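PDB 3HRA: ankyrin repeat family protein from Enterococcus faecalis, which is of unknown function but, as an ankyrin repeat protein, probably serves as a scaffold for binding other proteins. Local coordinates for residues Gly39-Asn44 with Asp73-Tyr78. Residues are numbered along the deposited sequence; the frame is centred on the assembly and turned at random.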
loop_
_atom_site.group_PDB
_atom_site.type_symbol
_atom_site.label_atom_id
_atom_site.label_comp_id
_atom_site.label_asym_id
_atom_site.label_seq_id
_atom_site.Cartn_x
_atom_site.Cartn_y
_atom_site.Cartn_z
ATOM N N GLY A 39 -18.298 1.690 -1.831
ATOM C CA GLY A 39 -17.594 2.714 -1.083
ATOM C C GLY A 39 -16.359 3.253 -1.782
ATOM O O GLY A 39 -15.552 3.927 -1.163
ATOM N N ASN A 40 -16.209 2.933 -3.064
ATOM C CA ASN A 40 -15.099 3.450 -3.877
ATOM C C ASN A 40 -15.352 4.851 -4.424
ATOM O O ASN A 40 -16.420 5.127 -4.978
ATOM C CB ASN A 40 -14.812 2.517 -5.057
ATOM C CG ASN A 40 -14.084 1.259 -4.642
ATOM O OD1 ASN A 40 -13.143 1.300 -3.849
ATOM N ND2 ASN A 40 -14.509 0.134 -5.184
ATOM N N THR A 41 -14.365 5.734 -4.279
ATOM C CA THR A 41 -14.380 7.040 -4.948
ATOM C C THR A 41 -13.796 6.880 -6.347
ATOM O O THR A 41 -13.232 5.835 -6.659
ATOM C CB THR A 41 -13.488 8.047 -4.207
ATOM O OG1 THR A 41 -12.164 7.502 -4.097
ATOM C CG2 THR A 41 -14.004 8.297 -2.845
ATOM N N PRO A 42 -13.916 7.919 -7.200
ATOM C CA PRO A 42 -13.251 7.867 -8.500
ATOM C C PRO A 42 -11.754 7.613 -8.344
ATOM O O PRO A 42 -11.183 6.852 -9.140
ATOM C CB PRO A 42 -13.553 9.252 -9.082
ATOM C CG PRO A 42 -14.909 9.558 -8.537
ATOM C CD PRO A 42 -14.847 9.059 -7.113
ATOM N N LEU A 43 -11.136 8.200 -7.319
ATOM C CA LEU A 43 -9.706 8.000 -7.116
ATOM C C LEU A 43 -9.416 6.536 -6.809
ATOM O O LEU A 43 -8.510 5.956 -7.387
ATOM C CB LEU A 43 -9.135 8.916 -6.027
ATOM C CG LEU A 43 -7.649 8.678 -5.708
ATOM C CD1 LEU A 43 -6.720 8.819 -6.933
ATOM C CD2 LEU A 43 -7.204 9.595 -4.557
ATOM N N ASN A 44 -10.198 5.933 -5.917
ATOM C CA ASN A 44 -9.986 4.528 -5.616
ATOM C C ASN A 44 -10.145 3.643 -6.862
ATOM O O ASN A 44 -9.382 2.687 -7.042
ATOM C CB ASN A 44 -10.868 4.070 -4.444
ATOM C CG ASN A 44 -10.118 3.133 -3.473
ATOM O OD1 ASN A 44 -9.071 2.584 -3.805
ATOM N ND2 ASN A 44 -10.662 2.957 -2.281
ATOM N N ASP A 73 -10.020 -0.483 2.277
ATOM C CA ASP A 73 -8.954 0.009 1.396
ATOM C C ASP A 73 -9.202 1.460 0.990
ATOM O O ASP A 73 -10.192 1.773 0.323
ATOM C CB ASP A 73 -8.870 -0.824 0.114
ATOM C CG ASP A 73 -8.138 -2.148 0.310
ATOM O OD1 ASP A 73 -7.366 -2.279 1.287
ATOM O OD2 ASP A 73 -8.321 -3.049 -0.537
ATOM N N SER A 74 -8.307 2.347 1.393
ATOM C CA SER A 74 -8.290 3.683 0.826
ATOM C C SER A 74 -7.412 3.624 -0.423
ATOM O O SER A 74 -6.697 2.625 -0.640
ATOM C CB SER A 74 -7.683 4.650 1.827
ATOM O OG SER A 74 -6.335 4.285 2.085
ATOM N N PRO A 75 -7.445 4.687 -1.249
ATOM C CA PRO A 75 -6.536 4.758 -2.408
ATOM C C PRO A 75 -5.058 4.579 -1.993
ATOM O O PRO A 75 -4.308 3.859 -2.659
ATOM C CB PRO A 75 -6.793 6.167 -2.964
ATOM C CG PRO A 75 -8.268 6.437 -2.607
ATOM C CD PRO A 75 -8.423 5.798 -1.227
ATOM N N TYR A 76 -4.656 5.220 -0.894
ATOM C CA TYR A 76 -3.294 5.094 -0.373
ATOM C C TYR A 76 -2.937 3.658 0.043
ATOM O O TYR A 76 -1.902 3.128 -0.347
ATOM C CB TYR A 76 -3.101 6.046 0.809
ATOM C CG TYR A 76 -1.759 5.911 1.483
ATOM C CD1 TYR A 76 -0.602 6.392 0.869
ATOM C CD2 TYR A 76 -1.646 5.318 2.731
ATOM C CE1 TYR A 76 0.648 6.260 1.486
ATOM C CE2 TYR A 76 -0.405 5.180 3.350
ATOM C CZ TYR A 76 0.732 5.652 2.718
ATOM O OH TYR A 76 1.958 5.539 3.335
ATOM N N LEU A 77 -3.794 3.041 0.850
ATOM C CA LEU A 77 -3.526 1.698 1.334
ATOM C C LEU A 77 -3.443 0.713 0.175
ATOM O O LEU A 77 -2.602 -0.186 0.184
ATOM C CB LEU A 77 -4.604 1.278 2.335
ATOM C CG LEU A 77 -4.456 1.849 3.753
ATOM C CD1 LEU A 77 -5.733 1.665 4.568
ATOM C CD2 LEU A 77 -3.243 1.240 4.478
ATOM N N TYR A 78 -4.314 0.892 -0.817
ATOM C CA TYR A 78 -4.356 0.000 -1.963
ATOM C C TYR A 78 -3.135 0.219 -2.867
ATOM O O TYR A 78 -2.474 -0.737 -3.285
ATOM C CB TYR A 78 -5.665 0.178 -2.739
ATOM C CG TYR A 78 -5.885 -0.920 -3.755
ATOM C CD1 TYR A 78 -6.578 -2.072 -3.414
ATOM C CD2 TYR A 78 -5.354 -0.820 -5.038
ATOM C CE1 TYR A 78 -6.768 -3.091 -4.335
ATOM C CE2 TYR A 78 -5.538 -1.845 -5.975
ATOM C CZ TYR A 78 -6.243 -2.968 -5.615
ATOM O OH TYR A 78 -6.422 -3.979 -6.538
#
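N44 reaches from the first turn of helix 42-49 to the start of helix 75-81, and its amide makes the one hydrogen bond of the contact: ND2 donates to D73 O over 2.9 Å. D73 O lies almost in the plane of the N44 amide, whereas the donor sits 38° above the D73 carbonyl plane. The chi1 of -139°, away from a staggered value, carries the amide over to P75, where the N44 and P75 side chains cross at about a right angle, with OD1 3.6 Å from P75 CA.

Apolar contact adds to this. L43 extends with CG anti to the backbone N and brings CD2 to 3.8 Å from P75 CB. P75 CB and CG thus meet L43 while CD lies beside the N44 amide; M91 of helix 85-94 also touches this proline.

T41-P42-L43-N44 is close to the TPLH motif of ankyrin repeats, and S74-P75 begins the other helix in the same way, with an N-cap residue followed by proline. T41 OG1 accepts from N44 N at 3.1 Å, and S74 OG from L77 N likewise. These caps hold each helix start within itself; what links the two is the P75 packing and the buried N44 amide, bonded to a backbone carbonyl just before the next N-cap.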